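Local coordinates for protein putative acetyltransferase (Nocardia farcinica, PDB 3D9W) that probably transfers an acetyl group from acetyl-CoA to arylamines, at residues A[156-160]-A[161-165]; A[20-24]-A[25-29]; A[259-262]-A[263-267]. All blocks are in the same frame, centred on the assembly; numbering follows the deposited sequence.

Interaction 1 (A[156-160]-A[161-165]); sequences FTLGD and WRFRL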
loop_
_atom_site.group_PDB
_atom_site.type_symbol
_atom_site.label_atom_id
_atom_site.label_comp_id
_atom_site.label_asym_id
_atom_site.label_seq_id
_atom_site.Cartn_x
_atom_site.Cartn_y
_atom_site.Cartn_z
ATOM N N PHE A 156 -0.152 -3.389 -20.263
ATOM C CA PHE A 156 0.289 -4.726 -19.874
ATOM C C PHE A 156 -0.579 -5.156 -18.699
ATOM O O PHE A 156 -1.330 -4.344 -18.154
ATOM C CB PHE A 156 1.776 -4.764 -19.501
ATOM C CG PHE A 156 2.171 -3.825 -18.399
ATOM C CD1 PHE A 156 2.496 -2.498 -18.678
ATOM C CD2 PHE A 156 2.277 -4.277 -17.091
ATOM C CE1 PHE A 156 2.924 -1.642 -17.668
ATOM C CE2 PHE A 156 2.703 -3.425 -16.075
ATOM C CZ PHE A 156 3.028 -2.108 -16.363
ATOM N N THR A 157 -0.500 -6.420 -18.302
ATOM C CA THR A 157 -1.345 -6.878 -17.201
ATOM C C THR A 157 -0.631 -7.569 -16.050
ATOM O O THR A 157 0.150 -8.489 -16.259
ATOM C CB THR A 157 -2.437 -7.842 -17.706
ATOM O OG1 THR A 157 -1.822 -8.934 -18.397
ATOM C CG2 THR A 157 -3.383 -7.132 -18.628
ATOM N N LEU A 158 -0.910 -7.107 -14.835
ATOM C CA LEU A 158 -0.366 -7.691 -13.612
ATOM C C LEU A 158 -1.607 -8.373 -13.060
ATOM O O LEU A 158 -2.484 -7.722 -12.494
ATOM C CB LEU A 158 0.135 -6.595 -12.668
ATOM C CG LEU A 158 1.346 -5.836 -13.223
ATOM C CD1 LEU A 158 1.705 -4.714 -12.274
ATOM C CD2 LEU A 158 2.531 -6.782 -13.418
ATOM N N GLY A 159 -1.682 -9.685 -13.244
ATOM C CA GLY A 159 -2.872 -10.390 -12.837
ATOM C C GLY A 159 -3.845 -10.008 -13.943
ATOM O O GLY A 159 -3.478 -10.046 -15.124
ATOM N N ASP A 160 -5.066 -9.612 -13.589
ATOM C CA ASP A 160 -6.047 -9.213 -14.596
ATOM C C ASP A 160 -6.268 -7.716 -14.617
ATOM O O ASP A 160 -7.214 -7.230 -15.250
ATOM C CB ASP A 160 -7.389 -9.885 -14.357
ATOM C CG ASP A 160 -7.365 -11.339 -14.696
ATOM O OD1 ASP A 160 -6.778 -11.692 -15.737
ATOM O OD2 ASP A 160 -7.939 -12.126 -13.921
ATOM N N TRP A 161 -5.396 -6.990 -13.927
ATOM C CA TRP A 161 -5.499 -5.542 -13.868
ATOM C C TRP A 161 -4.563 -4.961 -14.916
ATOM O O TRP A 161 -3.433 -5.409 -15.046
ATOM C CB TRP A 161 -5.142 -5.074 -12.460
ATOM C CG TRP A 161 -5.939 -5.811 -11.415
ATOM C CD1 TRP A 161 -5.708 -7.078 -10.944
ATOM C CD2 TRP A 161 -7.155 -5.371 -10.797
ATOM N NE1 TRP A 161 -6.711 -7.450 -10.079
ATOM C CE2 TRP A 161 -7.612 -6.422 -9.973
ATOM C CE3 TRP A 161 -7.904 -4.192 -10.864
ATOM C CZ2 TRP A 161 -8.789 -6.329 -9.222
ATOM C CZ3 TRP A 161 -9.071 -4.102 -10.118
ATOM C CH2 TRP A 161 -9.502 -5.166 -9.308
ATOM N N ARG A 162 -5.051 -3.975 -15.664
ATOM C CA ARG A 162 -4.286 -3.355 -16.739
ATOM C C ARG A 162 -3.535 -2.090 -16.320
ATOM O O ARG A 162 -4.090 -1.226 -15.641
ATOM C CB ARG A 162 -5.230 -3.044 -17.896
ATOM C CG ARG A 162 -6.070 -4.240 -18.329
ATOM C CD ARG A 162 -7.464 -3.823 -18.806
ATOM N NE ARG A 162 -7.415 -2.905 -19.944
ATOM C CZ ARG A 162 -8.473 -2.256 -20.430
ATOM N NH1 ARG A 162 -9.662 -2.427 -19.868
ATOM N NH2 ARG A 162 -8.347 -1.439 -21.476
ATOM N N PHE A 163 -2.275 -1.993 -16.752
ATOM C CA PHE A 163 -1.404 -0.863 -16.435
ATOM C C PHE A 163 -0.565 -0.389 -17.624
ATOM O O PHE A 163 -0.604 -0.964 -18.718
ATOM C CB PHE A 163 -0.429 -1.227 -15.309
ATOM C CG PHE A 163 -1.091 -1.635 -14.031
ATOM C CD1 PHE A 163 -1.503 -0.684 -13.112
ATOM C CD2 PHE A 163 -1.299 -2.979 -13.744
ATOM C CE1 PHE A 163 -2.116 -1.069 -11.915
ATOM C CE2 PHE A 163 -1.908 -3.373 -12.557
ATOM C CZ PHE A 163 -2.318 -2.415 -11.640
ATOM N N ARG A 164 0.210 0.664 -17.358
ATOM C CA ARG A 164 1.119 1.305 -18.308
ATOM C C ARG A 164 2.174 2.040 -17.494
ATOM O O ARG A 164 1.842 2.898 -16.682
ATOM C CB ARG A 164 0.393 2.345 -19.170
ATOM C CG ARG A 164 -0.461 1.807 -20.290
ATOM C CD ARG A 164 -1.248 2.948 -20.944
ATOM N NE ARG A 164 -2.207 2.447 -21.931
ATOM C CZ ARG A 164 -3.156 3.179 -22.514
ATOM N NH1 ARG A 164 -3.285 4.470 -22.208
ATOM N NH2 ARG A 164 -3.976 2.615 -23.408
ATOM N N LEU A 165 3.437 1.694 -17.697
ATOM C CA LEU A 165 4.514 2.368 -16.992
ATOM C C LEU A 165 5.088 3.358 -17.995
ATOM O O LEU A 165 5.431 2.996 -19.126
ATOM C CB LEU A 165 5.602 1.386 -16.548
ATOM C CG LEU A 165 6.249 1.685 -15.191
ATOM C CD1 LEU A 165 7.638 1.081 -15.157
ATOM C CD2 LEU A 165 6.339 3.180 -14.948
#
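Phe156 and Phe163 face each other across the chain reversal, joined by two backbone hydrogen bonds: Phe156 N to Phe163 O and Phe163 N to Phe156 O, each 2.9 Å. Nearer the turn, Leu158 N donates to Trp161 O at 3.0 Å, while the return bond from Trp161 N to Leu158 O is weak. These bonds define a beta hairpin with a two-residue loop, closed by a type II' turn from Leu158 to Trp161, with Gly159 supplying the positive phi (76°) that the turn requires at its second position. The hairpin puts strand 155-158 at one border of the large antiparallel sheet. Apolar contacts gather on the face bearing Phe156, Leu158, Trp161 and Phe163. With CG lodged between its backbone N and carbonyl carbon (chi1 57°), the Phe156 ring reaches over the neighbouring strand, where Phe163 CB lies 4.1 Å from the ring centroid in a CH-pi contact and Leu165 N meets the ring edge in plane. Leu158 crosses Phe163 at about a right angle, its CD1 lying 3.8 Å from Phe163 CD2. On the other face, Thr157 CG2 rests 4.0 Å from Arg162 CG, and the arginine chain then bends away to a salt bridge with Glu155.

Interaction 2 (A[20-24]-A[25-29]); sequences AYLAR and IGFAG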
loop_
_atom_site.group_PDB
_atom_site.type_symbol
_atom_site.label_atom_id
_atom_site.label_comp_id
_atom_site.label_asym_id
_atom_site.label_seq_id
_atom_site.Cartn_x
_atom_site.Cartn_y
_atom_site.Cartn_z
ATOM N N ALA A 20 6.020 -15.748 11.312
ATOM C CA ALA A 20 4.691 -15.268 11.634
ATOM C C ALA A 20 4.167 -14.579 10.372
ATOM O O ALA A 20 3.071 -14.863 9.896
ATOM C CB ALA A 20 4.757 -14.278 12.788
ATOM N N TYR A 21 4.980 -13.681 9.826
ATOM C CA TYR A 21 4.628 -12.932 8.629
ATOM C C TYR A 21 4.271 -13.807 7.425
ATOM O O TYR A 21 3.168 -13.701 6.881
ATOM C CB TYR A 21 5.774 -11.987 8.243
ATOM C CG TYR A 21 5.523 -11.237 6.964
ATOM C CD1 TYR A 21 4.596 -10.189 6.910
ATOM C CD2 TYR A 21 6.157 -11.618 5.784
ATOM C CE1 TYR A 21 4.307 -9.540 5.698
ATOM C CE2 TYR A 21 5.872 -10.980 4.568
ATOM C CZ TYR A 21 4.950 -9.947 4.533
ATOM O OH TYR A 21 4.685 -9.345 3.331
ATOM N N LEU A 22 5.201 -14.652 6.997
ATOM C CA LEU A 22 4.964 -15.515 5.842
ATOM C C LEU A 22 3.718 -16.380 6.023
ATOM O O LEU A 22 2.998 -16.675 5.056
ATOM C CB LEU A 22 6.191 -16.395 5.578
ATOM C CG LEU A 22 7.448 -15.601 5.227
ATOM C CD1 LEU A 22 8.597 -16.556 4.959
ATOM C CD2 LEU A 22 7.181 -14.725 4.014
ATOM N N ALA A 23 3.466 -16.767 7.270
ATOM C CA ALA A 23 2.309 -17.583 7.598
ATOM C C ALA A 23 1.054 -16.747 7.444
ATOM O O ALA A 23 0.040 -17.205 6.931
ATOM C CB ALA A 23 2.415 -18.087 9.022
ATOM N N ARG A 24 1.138 -15.503 7.882
ATOM C CA ARG A 24 0.005 -14.603 7.820
ATOM C C ARG A 24 -0.449 -14.253 6.404
ATOM O O ARG A 24 -1.643 -14.092 6.170
ATOM C CB ARG A 24 0.331 -13.329 8.604
ATOM C CG ARG A 24 -0.864 -12.452 8.890
ATOM C CD ARG A 24 -1.091 -11.456 7.780
ATOM N NE ARG A 24 -2.284 -10.653 8.022
ATOM C CZ ARG A 24 -3.506 -11.004 7.646
ATOM N NH1 ARG A 24 -3.708 -12.148 7.006
ATOM N NH2 ARG A 24 -4.525 -10.202 7.910
ATOM N N ILE A 25 0.483 -14.122 5.462
ATOM C CA ILE A 25 0.106 -13.783 4.090
ATOM C C ILE A 25 -0.100 -15.025 3.251
ATOM O O ILE A 25 -0.608 -14.955 2.135
ATOM C CB ILE A 25 1.159 -12.898 3.403
ATOM C CG1 ILE A 25 2.435 -13.705 3.130
ATOM C CG2 ILE A 25 1.431 -11.666 4.268
ATOM C CD1 ILE A 25 3.509 -12.915 2.385
ATOM N N GLY A 26 0.308 -16.165 3.795
ATOM C CA GLY A 26 0.132 -17.420 3.086
ATOM C C GLY A 26 1.226 -17.776 2.104
ATOM O O GLY A 26 0.967 -18.389 1.071
ATOM N N PHE A 27 2.457 -17.394 2.407
ATOM C CA PHE A 27 3.544 -17.723 1.507
ATOM C C PHE A 27 3.719 -19.243 1.497
ATOM O O PHE A 27 3.427 -19.913 2.485
ATOM C CB PHE A 27 4.836 -17.054 1.965
ATOM C CG PHE A 27 5.932 -17.133 0.949
ATOM C CD1 PHE A 27 5.797 -16.501 -0.285
ATOM C CD2 PHE A 27 7.078 -17.872 1.201
ATOM C CE1 PHE A 27 6.785 -16.609 -1.253
ATOM C CE2 PHE A 27 8.070 -17.986 0.237
ATOM C CZ PHE A 27 7.923 -17.354 -0.993
ATOM N N ALA A 28 4.190 -19.798 0.390
ATOM C CA ALA A 28 4.371 -21.239 0.342
ATOM C C ALA A 28 5.484 -21.684 -0.602
ATOM O O ALA A 28 5.681 -22.884 -0.829
ATOM C CB ALA A 28 3.057 -21.904 -0.041
ATOM N N GLY A 29 6.218 -20.719 -1.143
ATOM C CA GLY A 29 7.288 -21.054 -2.065
ATOM C C GLY A 29 8.668 -21.146 -1.440
ATOM O O GLY A 29 8.817 -21.098 -0.220
#
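Leu22 O receives Phe27 N at 2.8 Å, a fairly straight bond lying in the carbonyl plane, and so closes the Schellman motif that ends helix 18-25. The second bond of the motif, from Gly26 N to Ala23 O, is weak, and the same N-H also makes a weak hydrogen bond to Leu22 O. Gly26 is the C-prime residue: its positive phi of 86° turns the chain out of the helix, a backbone conformation readily open to a residue without a side chain. Beside this reversal Phe27 comes back against the last turn, its CB 3.9 Å from Leu22 CD2, and the two side chains run side by side in the same direction.

One turn of helix is also bridged between Tyr21 and Ile25, where Ile25 N bonds to Tyr21 O at 3.1 Å. Ile25 sets two branches against the phenol: CG2 lies over a ring face, 4.2 Å from the centroid in a CH-pi contact, and CD1 reaches Tyr21 CE2 at 3.8 Å. A chi1 of 70° places Ile25 CG1 between its own backbone N and carbonyl carbon, from where CD1 can extend to the ring.

Further out, the Tyr21 ring packs on Leu88, Phe89 and Ala92 of helix 82-95, and Phe27 lies on Thr37, Glu40 and Leu41 of helix 35-48. The helix end thus packs against both helix 82-95 and helix 35-48. The far end of the phenol is held in place by the hydrogen bond between Tyr21 OH and His45 ND1.

Interaction 3 (A[259-262]-A[263-267]); sequences LPEV and INELF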
loop_
_atom_site.group_PDB
_atom_site.type_symbol
_atom_site.label_atom_id
_atom_site.label_comp_id
_atom_site.label_asym_id
_atom_site.label_seq_id
_atom_site.Cartn_x
_atom_site.Cartn_y
_atom_site.Cartn_z
ATOM N N LEU A 259 -21.639 0.223 9.197
ATOM C CA LEU A 259 -20.186 0.160 9.176
ATOM C C LEU A 259 -19.522 -1.045 9.835
ATOM O O LEU A 259 -18.724 -1.727 9.196
ATOM C CB LEU A 259 -19.604 1.453 9.737
ATOM C CG LEU A 259 -19.785 2.670 8.829
ATOM C CD1 LEU A 259 -19.308 3.907 9.546
ATOM C CD2 LEU A 259 -19.019 2.474 7.528
ATOM N N PRO A 260 -19.842 -1.334 11.114
ATOM C CA PRO A 260 -19.236 -2.479 11.808
ATOM C C PRO A 260 -19.191 -3.779 11.018
ATOM O O PRO A 260 -18.139 -4.399 10.890
ATOM C CB PRO A 260 -20.088 -2.600 13.066
ATOM C CG PRO A 260 -20.380 -1.194 13.372
ATOM C CD PRO A 260 -20.773 -0.633 12.019
ATOM N N GLU A 261 -20.339 -4.180 10.483
ATOM C CA GLU A 261 -20.433 -5.413 9.721
ATOM C C GLU A 261 -19.621 -5.392 8.442
ATOM O O GLU A 261 -18.900 -6.342 8.146
ATOM C CB GLU A 261 -21.891 -5.720 9.393
ATOM C CG GLU A 261 -22.055 -6.863 8.426
ATOM C CD GLU A 261 -23.342 -7.607 8.624
ATOM O OE1 GLU A 261 -23.502 -8.246 9.674
ATOM O OE2 GLU A 261 -24.198 -7.557 7.731
ATOM N N VAL A 262 -19.753 -4.312 7.677
ATOM C CA VAL A 262 -19.022 -4.171 6.421
ATOM C C VAL A 262 -17.524 -4.227 6.672
ATOM O O VAL A 262 -16.786 -4.859 5.925
ATOM C CB VAL A 262 -19.365 -2.837 5.727
ATOM C CG1 VAL A 262 -18.348 -2.524 4.652
ATOM C CG2 VAL A 262 -20.753 -2.917 5.118
ATOM N N ILE A 263 -17.094 -3.568 7.743
ATOM C CA ILE A 263 -15.695 -3.503 8.116
ATOM C C ILE A 263 -15.119 -4.843 8.563
ATOM O O ILE A 263 -13.932 -5.100 8.385
ATOM C CB ILE A 263 -15.504 -2.446 9.211
ATOM C CG1 ILE A 263 -15.791 -1.062 8.624
ATOM C CG2 ILE A 263 -14.088 -2.497 9.769
ATOM C CD1 ILE A 263 -15.817 0.034 9.659
ATOM N N ASN A 264 -15.959 -5.699 9.138
ATOM C CA ASN A 264 -15.519 -7.016 9.588
ATOM C C ASN A 264 -15.513 -8.035 8.446
ATOM O O ASN A 264 -14.521 -8.745 8.231
ATOM C CB ASN A 264 -16.432 -7.523 10.706
ATOM C CG ASN A 264 -16.338 -9.030 10.900
ATOM O OD1 ASN A 264 -15.292 -9.561 11.250
ATOM N ND2 ASN A 264 -17.440 -9.724 10.666
ATOM N N GLU A 265 -16.619 -8.098 7.711
ATOM C CA GLU A 265 -16.743 -9.045 6.618
ATOM C C GLU A 265 -15.969 -8.653 5.372
ATOM O O GLU A 265 -15.270 -9.479 4.784
ATOM C CB GLU A 265 -18.211 -9.229 6.248
ATOM C CG GLU A 265 -19.143 -9.380 7.435
ATOM C CD GLU A 265 -20.529 -9.831 7.030
ATOM O OE1 GLU A 265 -21.091 -9.272 6.069
ATOM O OE2 GLU A 265 -21.061 -10.744 7.680
ATOM N N LEU A 266 -16.096 -7.388 4.980
ATOM C CA LEU A 266 -15.435 -6.878 3.785
ATOM C C LEU A 266 -14.019 -6.364 3.921
ATOM O O LEU A 266 -13.317 -6.230 2.924
ATOM C CB LEU A 266 -16.258 -5.760 3.163
ATOM C CG LEU A 266 -17.525 -6.200 2.469
ATOM C CD1 LEU A 266 -17.702 -5.357 1.216
ATOM C CD2 LEU A 266 -17.435 -7.665 2.099
ATOM N N PHE A 267 -13.583 -6.074 5.133
ATOM C CA PHE A 267 -12.254 -5.525 5.291
ATOM C C PHE A 267 -11.399 -6.240 6.311
ATOM O O PHE A 267 -10.271 -5.834 6.583
ATOM C CB PHE A 267 -12.389 -4.038 5.614
ATOM C CG PHE A 267 -12.997 -3.244 4.492
ATOM C CD1 PHE A 267 -12.251 -2.950 3.349
ATOM C CD2 PHE A 267 -14.322 -2.845 4.544
ATOM C CE1 PHE A 267 -12.817 -2.271 2.271
ATOM C CE2 PHE A 267 -14.904 -2.164 3.469
ATOM C CZ PHE A 267 -14.147 -1.877 2.332
#
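Val262, on the inner side of helix 259-265, packs against Phe267 near the helix end, the two side chains running side by side, with Val262 CG1 3.7 Å from Phe267 CE2. The same valine methyl approaches Leu266 CB at 4.1 Å, and Val262 O accepts Leu266 N at 2.8 Å, the donor tilted out of the carbonyl plane. One turn earlier, Ile263 N bonds to Leu259 O at 2.9 Å, while Ile263 CD1 meets Leu259 CB. A chi1 of -67° sets Ile263 CG1 anti to its carbonyl carbon, directing that branch back toward the preceding turn.

The outer side is polar and looser. Glu261 and Glu265 are both exposed, one helical turn apart, and their backbones are joined by a nearly straight bond from Glu265 N to Glu261 O (N-H...O angle 175°). Their carboxylates stack with planes 13° apart, Glu261 OE2 lying 3.9 Å from Glu265 OE1. The pairing would probably be mildly unfavourable if both are ionised; in the crystal both residues also touch a neighbouring molecule.

The apolar side lies upon the four-stranded antiparallel sheet: Leu259 touches Leu235, Val262 and Leu266 reach Leu240, and Ile263 meets Leu224. Phe267 contacts Leu224 of strand 223-227, Leu235 of strand 232-236 and Leu240 of strand 239-243, joining the end of this segment to three successive strands.

The three contacts illustrate how local sequence shapes separate parts of one fold: interaction 1 turns the chain at the border of the large sheet, interaction 2 terminates a helix in the N-terminal helical part, and interaction 3 lays a helix on the smaller sheet. They follow one another in the chain in the order 2, 1, 3, and none touches another. Interactions 2 and 3 approach most closely, with nearest atoms about 7 Å apart and centres 24 Å apart; interactions 1 and 3 have centres 29 Å apart. Trp161 nevertheless brings the hairpin to the smaller sheet, meeting Phe227 of strand 223-227, whose Leu224 also touches interaction 3.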